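Long-range contacts in 5,10-methylenetetrahydrofolate dehydrogenase (Bombyx mori, PDB 5ZF1), which probably oxidises 5,10-methylenetetrahydrofolate to 5,10-methenyltetrahydrofolate with NADP+ as cofactor, a step of one-carbon metabolism: residues 36-41 against 94-99; 51-56 against 280-285; 234-239 against 267-272. One frame throughout, in Å; residues are numbered along the deposited sequence.

Overall arrangement
Contacts 1 and 3 are buried pairings of parallel strands, one in the catalytic domain and the other in the Rossmann-type NAD(P)-binding domain; their centres lie about 32 Å apart, on opposite sides of the chain's centre. Backbone hydrogen bonds hold each of them, with a threonine hydroxyl added at the end of contact 3, whereas contact 2, partly buried, joins two helices by apolar packing with no hydrogen bond across it. Its helix 44-60 follows strand 34-40 of contact 1, and its helix 277-298 follows strand 269-270 of contact 3, linking both family regions. Contact 2 touches contact 1 through L95 and a probable K53-Q97 hydrogen bond, but stays about 8 Å from contact 3 at the nearest atoms.

Contact 1: 36-41 against 94-99; sequences RCIIVG and ILVQLP
R36 and I38 of strand 34-40 bracket L95 of strand 93-96 in a parallel pairing, part of the three-stranded parallel sheet of the catalytic domain. R36 O takes the N-H of L95 at 2.9 Å, and I38 N gives its hydrogen to L95 O, also at 2.9 Å. I38 O then receives Q97 N at 3.0 Å, which carries the pairing just past the end of strand 93-96. On one face of the sheet C37 SG rests 4.1 Å from L95 CD1. On the same face I39 and Q97 run alongside, pointing the same way, with I39 CD1 3.5 Å from Q97 CB and equally close to its CG. Q97 CG stands opposite the backbone N (chi1 -179°), and a bend at the next bond (chi2 64°) turns the amide towards helix 44-60, where OE1 is hydrogen-bonded to K53 NZ. V50 of that helix packs on both I39 and Q97. I38 and I94 point to the other face, under L85 of helix 75-87. Where the strands part, a water steps in, accepting from V40 N at 2.7 Å, and can donate to Q97 O, 3.2 Å away.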
ATOM      1  N   ARG B  36     -10.686  22.848   9.544  1.00 25.21           N
ATOM      2  CA  ARG B  36      -9.680  23.764  10.067  1.00 26.92           C
ATOM      3  C   ARG B  36      -8.382  23.488   9.332  1.00 32.76           C
ATOM      4  O   ARG B  36      -7.916  22.344   9.303  1.00 30.60           O
ATOM      5  CB  ARG B  36      -9.498  23.581  11.571  1.00 30.67           C
ATOM      6  CG  ARG B  36     -10.783  23.733  12.364  1.00 32.45           C
ATOM      7  CD  ARG B  36     -11.253  25.193  12.389  1.00 38.96           C
ATOM      8  NE  ARG B  36     -12.509  25.340  13.125  1.00 37.59           N
ATOM      9  CZ  ARG B  36     -13.704  25.470  12.559  1.00 38.43           C
ATOM     10  NH1 ARG B  36     -13.828  25.488  11.237  1.00 34.45           N
ATOM     11  NH2 ARG B  36     -14.781  25.590  13.323  1.00 39.68           N
ATOM     12  N   CYS B  37      -7.812  24.520   8.723  1.00 28.46           N
ATOM     13  CA  CYS B  37      -6.560  24.410   7.985  0.80 29.59           C
ATOM     14  C   CYS B  37      -5.466  25.134   8.759  1.00 36.34           C
ATOM     15  O   CYS B  37      -5.548  26.353   8.952  1.00 35.76           O
ATOM     16  CB  CYS B  37      -6.697  24.999   6.578  0.80 33.66           C
ATOM     17  SG  CYS B  37      -7.988  24.243   5.554  0.80 35.11           S
ATOM     18  N   ILE B  38      -4.444  24.390   9.185  1.00 29.22           N
ATOM     19  CA  ILE B  38      -3.330  24.962   9.929  1.00 34.22           C
ATOM     20  C   ILE B  38      -2.251  25.372   8.940  1.00 31.41           C
ATOM     21  O   ILE B  38      -1.832  24.571   8.093  1.00 32.18           O
ATOM     22  CB  ILE B  38      -2.784  23.970  10.966  1.00 32.49           C
ATOM     23  CG1 ILE B  38      -3.831  23.698  12.036  1.00 33.15           C
ATOM     24  CG2 ILE B  38      -1.510  24.513  11.600  1.00 41.62           C
ATOM     25  CD1 ILE B  38      -3.418  22.631  13.032  1.00 36.21           C
ATOM     26  N   ILE B  39      -1.821  26.626   9.042  1.00 33.13           N
ATOM     27  CA  ILE B  39      -0.813  27.242   8.184  1.00 39.21           C
ATOM     28  C   ILE B  39       0.354  27.639   9.071  1.00 37.83           C
ATOM     29  O   ILE B  39       0.184  28.438  10.000  1.00 44.31           O
ATOM     30  CB  ILE B  39      -1.357  28.481   7.451  1.00 44.37           C
ATOM     31  CG1 ILE B  39      -2.071  28.113   6.164  1.00 51.79           C
ATOM     32  CG2 ILE B  39      -0.223  29.407   7.070  1.00 54.23           C
ATOM     33  CD1 ILE B  39      -1.114  27.694   5.078  1.00 61.41           C
ATOM     34  N   VAL B  40       1.530  27.090   8.795  1.00 42.37           N
ATOM     35  CA  VAL B  40       2.732  27.401   9.562  1.00 46.53           C
ATOM     36  C   VAL B  40       3.663  28.194   8.656  1.00 46.79           C
ATOM     37  O   VAL B  40       4.232  27.652   7.698  1.00 51.00           O
ATOM     38  CB  VAL B  40       3.414  26.137  10.106  1.00 43.01           C
ATOM     39  CG1 VAL B  40       4.796  26.477  10.653  1.00 48.62           C
ATOM     40  CG2 VAL B  40       2.553  25.497  11.185  1.00 40.94           C
ATOM     41  N   GLY B  41       3.819  29.478   8.956  1.00 47.45           N
ATOM     42  CA  GLY B  41       4.708  30.329   8.195  1.00 54.61           C
ATOM     43  C   GLY B  41       3.962  31.260   7.264  1.00 60.79           C
ATOM     44  O   GLY B  41       2.730  31.354   7.266  1.00 62.54           O
ATOM     45  N   ILE B  94      -9.483  18.225   9.792  1.00 22.73           N
ATOM     46  CA  ILE B  94      -8.254  18.933  10.115  1.00 25.36           C
ATOM     47  C   ILE B  94      -7.272  18.717   8.977  1.00 30.06           C
ATOM     48  O   ILE B  94      -7.035  17.575   8.567  1.00 25.54           O
ATOM     49  CB  ILE B  94      -7.630  18.450  11.436  1.00 24.19           C
ATOM     50  CG1 ILE B  94      -8.579  18.685  12.612  1.00 29.60           C
ATOM     51  CG2 ILE B  94      -6.278  19.141  11.652  1.00 23.16           C
ATOM     52  CD1 ILE B  94      -8.363  17.726  13.793  1.00 29.95           C
ATOM     53  N   LEU B  95      -6.709  19.810   8.471  1.00 21.31           N
ATOM     54  CA  LEU B  95      -5.653  19.777   7.469  1.00 24.67           C
ATOM     55  C   LEU B  95      -4.455  20.557   7.982  1.00 31.44           C
ATOM     56  O   LEU B  95      -4.614  21.600   8.619  1.00 30.12           O
ATOM     57  CB  LEU B  95      -6.095  20.406   6.145  1.00 30.87           C
ATOM     58  CG  LEU B  95      -7.028  19.735   5.148  1.00 36.71           C
ATOM     59  CD1 LEU B  95      -7.136  20.625   3.908  1.00 37.73           C
ATOM     60  CD2 LEU B  95      -6.540  18.338   4.770  1.00 31.67           C
ATOM     61  N   VAL B  96      -3.260  20.062   7.691  1.00 29.38           N
ATOM     62  CA  VAL B  96      -2.031  20.827   7.885  1.00 29.13           C
ATOM     63  C   VAL B  96      -1.444  21.102   6.509  1.00 30.44           C
ATOM     64  O   VAL B  96      -1.168  20.169   5.745  1.00 32.02           O
ATOM     65  CB  VAL B  96      -1.037  20.086   8.794  1.00 28.23           C
ATOM     66  CG1 VAL B  96       0.233  20.910   8.982  1.00 30.82           C
ATOM     67  CG2 VAL B  96      -1.682  19.812  10.140  1.00 28.15           C
ATOM     68  N   GLN B  97      -1.283  22.380   6.173  1.00 34.15           N
ATOM     69  CA  GLN B  97      -0.700  22.742   4.885  1.00 40.47           C
ATOM     70  C   GLN B  97       0.738  22.237   4.809  1.00 53.89           C
ATOM     71  O   GLN B  97       1.535  22.456   5.729  1.00 43.05           O
ATOM     72  CB  GLN B  97      -0.746  24.257   4.685  1.00 44.28           C
ATOM     73  CG  GLN B  97      -0.184  24.746   3.356  1.00 53.79           C
ATOM     74  CD  GLN B  97      -0.979  24.240   2.170  1.00 51.12           C
ATOM     75  OE1 GLN B  97      -2.203  24.344   2.143  1.00 49.91           O
ATOM     76  NE2 GLN B  97      -0.285  23.703   1.174  1.00 54.15           N
ATOM     77  N   LEU B  98       1.078  21.597   3.685  1.00 53.27           N
ATOM     78  CA  LEU B  98       2.238  20.713   3.637  1.00 60.59           C
ATOM     79  C   LEU B  98       3.528  21.329   3.097  1.00 68.52           C
ATOM     80  O   LEU B  98       4.242  20.682   2.319  1.00 75.49           O
ATOM     81  CB  LEU B  98       1.900  19.466   2.818  1.00 66.06           C
ATOM     82  CG  LEU B  98       2.703  18.258   3.284  1.00 56.58           C
ATOM     83  CD1 LEU B  98       2.598  18.173   4.798  1.00 58.69           C
ATOM     84  CD2 LEU B  98       2.220  16.986   2.618  1.00 58.57           C
ATOM     85  N   PRO B  99       3.852  22.565   3.441  1.00 72.65           N
ATOM     86  CA  PRO B  99       5.266  22.898   3.644  1.00 64.52           C
ATOM     87  C   PRO B  99       5.512  23.306   5.087  1.00 55.38           C
ATOM     88  O   PRO B  99       5.352  24.475   5.455  1.00 60.78           O
ATOM     89  CB  PRO B  99       5.510  24.050   2.657  1.00 68.15           C
ATOM     90  CG  PRO B  99       4.146  24.386   2.072  1.00 71.03           C
ATOM     91  CD  PRO B  99       3.125  23.741   2.950  1.00 68.56           C
TER
HETATM   92  O   HOH W   1       2.318  25.403   6.825  1.00 43.52           O

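Contact 2: 51-56 against 280-285; sequences RNKVEA and MTVAML
V282 and L285 of helix 277-298 lean on A56 and K53 of helix 44-60 in a helix-helix packing that joins the NAD(P)-binding region of the sequence to the catalytic region. The axes of the two short helical segments approach to 9.5 Å and cross at -56°. Before the contact proper, M280 turns to L10 and I14 of helix 7-26, and T281 keeps its hydroxyl for V277 O and T141. V282 is the wedge. Its CG1, lying opposite the backbone N (chi1 168°), reaches across to A56 CB at 3.5 Å and also comes within 3.8 Å of N52 O, a carbonyl already occupied by A56 N in the helix. Its other methyl, CG2, meets K53 CG at 4.2 Å. A283 and M284 belong to the far side of the helix, where both pack on I14. One turn on from V282, L285 comes round to the contact again and sets a single methyl against the lysine. The K53 chain is extended beyond CG and passes slantwise over that methyl, while L95 lies against both K53 and L285. L285 CD1 sits 3.8 Å from K53 CD and 3.7 Å from K53 CE.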
ATOM      1  N   ARG B  51      -6.197  29.582   0.597  1.00 47.22           N
ATOM      2  CA  ARG B  51      -7.317  30.421   0.189  1.00 46.17           C
ATOM      3  C   ARG B  51      -8.200  29.694  -0.823  1.00 45.07           C
ATOM      4  O   ARG B  51      -9.430  29.809  -0.781  1.00 37.34           O
ATOM      5  CB  ARG B  51      -6.807  31.737  -0.386  1.00 49.60           C
ATOM      6  CG  ARG B  51      -7.914  32.617  -0.957  1.00 62.31           C
ATOM      7  CD  ARG B  51      -7.388  33.935  -1.519  1.00 66.23           C
ATOM      8  NE  ARG B  51      -5.986  34.159  -1.181  1.00 68.75           N
ATOM      9  CZ  ARG B  51      -4.997  34.142  -2.067  1.00 63.61           C
ATOM     10  NH1 ARG B  51      -5.259  33.915  -3.348  1.00 61.22           N
ATOM     11  NH2 ARG B  51      -3.750  34.354  -1.675  1.00 61.29           N
ATOM     12  N   ASN B  52      -7.597  28.911  -1.725  1.00 42.53           N
ATOM     13  CA  ASN B  52      -8.382  28.130  -2.682  1.00 44.18           C
ATOM     14  C   ASN B  52      -9.257  27.101  -1.976  1.00 31.61           C
ATOM     15  O   ASN B  52     -10.414  26.895  -2.364  1.00 36.36           O
ATOM     16  CB  ASN B  52      -7.458  27.435  -3.685  1.00 41.51           C
ATOM     17  CG  ASN B  52      -6.635  28.411  -4.493  1.00 50.33           C
ATOM     18  OD1 ASN B  52      -6.857  29.618  -4.452  1.00 55.15           O
ATOM     19  ND2 ASN B  52      -5.671  27.886  -5.240  1.00 43.63           N
ATOM     20  N   LYS B  53      -8.718  26.429  -0.953  1.00 37.20           N
ATOM     21  CA  LYS B  53      -9.523  25.472  -0.198  1.00 34.86           C
ATOM     22  C   LYS B  53     -10.676  26.175   0.506  1.00 36.55           C
ATOM     23  O   LYS B  53     -11.804  25.667   0.521  1.00 34.57           O
ATOM     24  CB  LYS B  53      -8.649  24.712   0.803  1.00 37.86           C
ATOM     25  CG  LYS B  53      -7.477  23.957   0.152  1.00 38.40           C
ATOM     26  CD  LYS B  53      -6.465  23.433   1.181  1.00 39.86           C
ATOM     27  CE  LYS B  53      -5.210  22.903   0.491  1.00 47.68           C
ATOM     28  NZ  LYS B  53      -4.347  22.065   1.388  1.00 51.70           N
ATOM     29  N   VAL B  54     -10.417  27.364   1.060  1.00 36.31           N
ATOM     30  CA  VAL B  54     -11.461  28.122   1.750  1.00 38.87           C
ATOM     31  C   VAL B  54     -12.524  28.606   0.767  1.00 37.42           C
ATOM     32  O   VAL B  54     -13.725  28.563   1.060  1.00 34.94           O
ATOM     33  CB  VAL B  54     -10.841  29.299   2.529  1.00 44.12           C
ATOM     34  CG1 VAL B  54     -11.936  30.185   3.117  1.00 47.85           C
ATOM     35  CG2 VAL B  54      -9.928  28.788   3.624  1.00 42.21           C
ATOM     36  N   GLU B  55     -12.108  29.087  -0.404  1.00 34.22           N
ATOM     37  CA  GLU B  55     -13.088  29.517  -1.397  1.00 31.83           C
ATOM     38  C   GLU B  55     -13.961  28.360  -1.868  1.00 38.88           C
ATOM     39  O   GLU B  55     -15.167  28.528  -2.082  1.00 33.44           O
ATOM     40  CB  GLU B  55     -12.391  30.180  -2.585  1.00 45.51           C
ATOM     41  CG  GLU B  55     -11.795  31.545  -2.270  1.00 53.01           C
ATOM     42  CD  GLU B  55     -10.893  32.054  -3.380  1.00 68.57           C
ATOM     43  OE1 GLU B  55     -10.978  31.523  -4.509  1.00 68.87           O
ATOM     44  OE2 GLU B  55     -10.108  32.994  -3.131  1.00 72.60           O
ATOM     45  N   ALA B  56     -13.381  27.173  -2.040  1.00 30.15           N
ATOM     46  CA  ALA B  56     -14.224  26.052  -2.437  1.00 28.29           C
ATOM     47  C   ALA B  56     -15.141  25.616  -1.299  1.00 25.66           C
ATOM     48  O   ALA B  56     -16.276  25.191  -1.548  1.00 28.05           O
ATOM     49  CB  ALA B  56     -13.370  24.879  -2.922  1.00 29.69           C
ATOM     50  N   MET B 280      -9.183  20.080  -9.035  1.00 24.63           N
ATOM     51  CA  MET B 280      -9.739  18.761  -8.745  1.00 23.87           C
ATOM     52  C   MET B 280      -9.321  18.268  -7.362  1.00 23.83           C
ATOM     53  O   MET B 280     -10.121  17.658  -6.643  1.00 23.42           O
ATOM     54  CB  MET B 280      -9.290  17.764  -9.814  1.00 31.36           C
ATOM     55  CG  MET B 280     -10.133  17.726 -11.076  1.00 33.73           C
ATOM     56  SD  MET B 280     -11.851  17.293 -10.800  1.00 32.01           S
ATOM     57  CE  MET B 280     -11.687  15.555 -10.335  1.00 31.99           C
ATOM     58  N   THR B 281      -8.060  18.483  -6.991  1.00 23.96           N
ATOM     59  CA  THR B 281      -7.613  18.124  -5.647  1.00 22.34           C
ATOM     60  C   THR B 281      -8.426  18.859  -4.584  1.00 24.95           C
ATOM     61  O   THR B 281      -8.864  18.265  -3.593  1.00 22.28           O
ATOM     62  CB  THR B 281      -6.119  18.432  -5.504  1.00 23.28           C
ATOM     63  OG1 THR B 281      -5.386  17.638  -6.444  1.00 25.22           O
ATOM     64  CG2 THR B 281      -5.637  18.147  -4.088  1.00 24.40           C
ATOM     65  N   VAL B 282      -8.653  20.156  -4.784  1.00 23.66           N
ATOM     66  CA  VAL B 282      -9.396  20.928  -3.794  1.00 23.35           C
ATOM     67  C   VAL B 282     -10.834  20.427  -3.688  1.00 24.58           C
ATOM     68  O   VAL B 282     -11.378  20.299  -2.584  1.00 22.90           O
ATOM     69  CB  VAL B 282      -9.324  22.428  -4.136  1.00 24.39           C
ATOM     70  CG1 VAL B 282     -10.314  23.204  -3.316  1.00 26.26           C
ATOM     71  CG2 VAL B 282      -7.919  22.950  -3.852  1.00 27.82           C
ATOM     72  N   ALA B 283     -11.459  20.112  -4.831  1.00 20.92           N
ATOM     73  CA  ALA B 283     -12.808  19.546  -4.816  1.00 22.22           C
ATOM     74  C   ALA B 283     -12.834  18.220  -4.072  1.00 25.88           C
ATOM     75  O   ALA B 283     -13.779  17.932  -3.332  1.00 21.09           O
ATOM     76  CB  ALA B 283     -13.326  19.359  -6.242  1.00 25.36           C
ATOM     77  N   MET B 284     -11.796  17.398  -4.246  1.00 22.44           N
ATOM     78  CA  MET B 284     -11.758  16.137  -3.514  1.00 22.70           C
ATOM     79  C   MET B 284     -11.508  16.336  -2.027  1.00 20.19           C
ATOM     80  O   MET B 284     -11.988  15.531  -1.220  1.00 24.35           O
ATOM     81  CB  MET B 284     -10.701  15.214  -4.122  1.00 28.76           C
ATOM     82  CG  MET B 284     -11.068  14.707  -5.490  1.00 26.02           C
ATOM     83  SD  MET B 284     -12.593  13.771  -5.487  1.00 38.57           S
ATOM     84  CE  MET B 284     -13.597  14.954  -6.324  1.00 26.51           C
ATOM     85  N   LEU B 285     -10.748  17.374  -1.632  1.00 20.45           N
ATOM     86  CA  LEU B 285     -10.648  17.702  -0.213  1.00 19.67           C
ATOM     87  C   LEU B 285     -12.021  18.022   0.366  1.00 22.31           C
ATOM     88  O   LEU B 285     -12.315  17.679   1.517  1.00 21.23           O
ATOM     89  CB  LEU B 285      -9.717  18.896   0.014  1.00 23.41           C
ATOM     90  CG  LEU B 285      -8.208  18.690  -0.134  1.00 30.74           C
ATOM     91  CD1 LEU B 285      -7.484  20.027  -0.054  1.00 33.90           C
ATOM     92  CD2 LEU B 285      -7.701  17.711   0.927  1.00 25.07           C
TER

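Contact 3: 234-239 against 267-272; sequences GATIID and AGAITP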
ATOM      1  N   GLY B 234      -4.358   6.514 -29.091  1.00 24.63           N
ATOM      2  CA  GLY B 234      -5.584   6.424 -28.333  1.00 23.30           C
ATOM      3  C   GLY B 234      -5.425   6.311 -26.833  1.00 23.32           C
ATOM      4  O   GLY B 234      -6.431   6.181 -26.136  1.00 24.65           O
ATOM      5  N   ALA B 235      -4.201   6.366 -26.308  1.00 20.25           N
ATOM      6  CA  ALA B 235      -4.006   6.234 -24.867  1.00 18.20           C
ATOM      7  C   ALA B 235      -4.422   7.507 -24.119  1.00 21.80           C
ATOM      8  O   ALA B 235      -4.545   8.592 -24.684  1.00 21.33           O
ATOM      9  CB  ALA B 235      -2.540   5.906 -24.564  1.00 19.57           C
ATOM     10  N   THR B 236      -4.620   7.362 -22.812  1.00 16.08           N
ATOM     11  CA  THR B 236      -5.028   8.458 -21.960  1.00 16.04           C
ATOM     12  C   THR B 236      -3.814   8.901 -21.164  1.00 21.39           C
ATOM     13  O   THR B 236      -3.160   8.068 -20.533  1.00 19.01           O
ATOM     14  CB  THR B 236      -6.145   8.012 -21.017  1.00 20.77           C
ATOM     15  OG1 THR B 236      -7.288   7.621 -21.793  1.00 19.55           O
ATOM     16  CG2 THR B 236      -6.521   9.108 -20.057  1.00 20.79           C
ATOM     17  N   ILE B 237      -3.529  10.194 -21.201  1.00 22.03           N
ATOM     18  CA  ILE B 237      -2.364  10.789 -20.552  1.00 20.19           C
ATOM     19  C   ILE B 237      -2.856  11.798 -19.528  1.00 23.19           C
ATOM     20  O   ILE B 237      -3.506  12.787 -19.886  1.00 24.57           O
ATOM     21  CB  ILE B 237      -1.432  11.462 -21.571  1.00 21.92           C
ATOM     22  CG1 ILE B 237      -1.146  10.531 -22.755  1.00 24.71           C
ATOM     23  CG2 ILE B 237      -0.154  12.001 -20.874  1.00 24.93           C
ATOM     24  CD1 ILE B 237      -0.253   9.369 -22.439  1.00 25.07           C
ATOM     25  N   ILE B 238      -2.529  11.571 -18.258  1.00 21.35           N
ATOM     26  CA  ILE B 238      -2.862  12.508 -17.190  1.00 20.43           C
ATOM     27  C   ILE B 238      -1.568  12.982 -16.544  1.00 21.44           C
ATOM     28  O   ILE B 238      -0.815  12.172 -15.983  1.00 20.13           O
ATOM     29  CB  ILE B 238      -3.789  11.885 -16.145  1.00 24.09           C
ATOM     30  CG1 ILE B 238      -5.143  11.578 -16.796  1.00 26.61           C
ATOM     31  CG2 ILE B 238      -3.942  12.832 -14.939  1.00 25.44           C
ATOM     32  CD1 ILE B 238      -6.048  10.703 -15.966  1.00 30.29           C
ATOM     33  N   ASP B 239      -1.316  14.291 -16.630  1.00 20.41           N
ATOM     34  CA  ASP B 239      -0.200  14.948 -15.963  1.00 24.04           C
ATOM     35  C   ASP B 239      -0.680  15.510 -14.627  1.00 23.14           C
ATOM     36  O   ASP B 239      -1.487  16.441 -14.591  1.00 21.34           O
ATOM     37  CB  ASP B 239       0.378  16.035 -16.874  1.00 22.53           C
ATOM     38  CG  ASP B 239       1.689  16.595 -16.367  1.00 32.95           C
ATOM     39  OD1 ASP B 239       2.093  16.253 -15.241  1.00 26.35           O
ATOM     40  OD2 ASP B 239       2.328  17.377 -17.114  1.00 33.65           O
ATOM     41  N   ALA B 267      -2.493  10.844 -28.532  1.00 31.78           N
ATOM     42  CA  ALA B 267      -3.279  10.347 -27.417  1.00 28.75           C
ATOM     43  C   ALA B 267      -4.771  10.409 -27.724  1.00 34.83           C
ATOM     44  O   ALA B 267      -5.231  11.199 -28.550  1.00 32.41           O
ATOM     45  CB  ALA B 267      -2.985  11.155 -26.154  1.00 21.32           C
ATOM     46  N   GLY B 268      -5.530   9.552 -27.037  1.00 24.13           N
ATOM     47  CA  GLY B 268      -6.981   9.625 -27.109  1.00 28.32           C
ATOM     48  C   GLY B 268      -7.580  10.657 -26.178  1.00 32.96           C
ATOM     49  O   GLY B 268      -8.631  11.224 -26.477  1.00 26.40           O
ATOM     50  N   ALA B 269      -6.933  10.922 -25.044  1.00 22.50           N
ATOM     51  CA  ALA B 269      -7.429  11.886 -24.073  1.00 23.58           C
ATOM     52  C   ALA B 269      -6.220  12.398 -23.312  1.00 25.75           C
ATOM     53  O   ALA B 269      -5.280  11.635 -23.098  1.00 23.80           O
ATOM     54  CB  ALA B 269      -8.444  11.256 -23.116  1.00 27.68           C
ATOM     55  N   ILE B 270      -6.225  13.680 -22.940  1.00 22.80           N
ATOM     56  CA  ILE B 270      -5.040  14.280 -22.333  1.00 20.33           C
ATOM     57  C   ILE B 270      -5.445  15.429 -21.419  1.00 27.37           C
ATOM     58  O   ILE B 270      -6.411  16.149 -21.677  1.00 28.38           O
ATOM     59  CB  ILE B 270      -4.054  14.760 -23.425  1.00 26.73           C
ATOM     60  CG1 ILE B 270      -2.698  15.133 -22.823  1.00 29.45           C
ATOM     61  CG2 ILE B 270      -4.653  15.936 -24.210  1.00 28.42           C
ATOM     62  CD1 ILE B 270      -1.651  15.500 -23.893  1.00 30.99           C
ATOM     63  N   THR B 271      -4.689  15.606 -20.340  1.00 24.45           N
ATOM     64  CA  THR B 271      -4.825  16.825 -19.562  1.00 28.12           C
ATOM     65  C   THR B 271      -4.344  18.024 -20.377  1.00 34.73           C
ATOM     66  O   THR B 271      -3.339  17.931 -21.089  1.00 30.42           O
ATOM     67  CB  THR B 271      -4.023  16.729 -18.262  1.00 33.30           C
ATOM     68  OG1 THR B 271      -2.804  16.020 -18.514  1.00 24.98           O
ATOM     69  CG2 THR B 271      -4.840  15.972 -17.223  1.00 23.56           C
ATOM     70  N   PRO B 272      -5.043  19.151 -20.306  1.00 34.42           N
ATOM     71  CA  PRO B 272      -4.567  20.385 -20.941  1.00 38.74           C
ATOM     72  C   PRO B 272      -3.450  21.007 -20.112  1.00 36.97           C
ATOM     73  O   PRO B 272      -3.012  20.458 -19.104  1.00 34.08           O
ATOM     74  CB  PRO B 272      -5.811  21.271 -20.944  1.00 33.60           C
ATOM     75  CG  PRO B 272      -6.528  20.855 -19.677  1.00 35.23           C
ATOM     76  CD  PRO B 272      -6.306  19.350 -19.579  1.00 30.38           C
TER
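The flat carbonyl group of A235 is used from both sides by the turn at A267-A269, at the start of a parallel strand pairing in the Rossmann-type NAD(P)-binding domain. G268 N comes to A235 O at 2.7 Å, tilted 26° from the carbonyl plane; A269 N adds a weak bond from the same side, and A267 CB touches the oxygen at 3.3 Å from the other. G268 is pressed so closely to G234 that a CB on it would collide with G234 O. I237 N bonds to A269 O at 3.0 Å, and I237 O takes T271 N at 3.1 Å, so I237 grips A269 at the strand and T271 just past its end. On one face of the sheet I237 packs CG1 on A267 CB and CB on I270 CG1, with V263 of helix 260-263 beyond; on the other, T236 OG1 lies beside A269 CB, and L5 touches both residues. Past the last bridge T271 uses its side chain: the first torsion (chi1 37°) sets the hydroxyl between its own N and carbonyl carbon, and T271 OG1 accepts D239 N at 3.0 Å in a nearly straight bond, 168° at the hydrogen. The D239 carboxylate is engaged elsewhere, by D257 N and G241 N. The side chains of T271 and I238 cross at about a right angle, with M148 touching both. With an alanine in place of T271, D239 N would probably be left without its acceptor and a gap would open beside I238. There T271 CG2 lies 4.0 Å from I238 CG2.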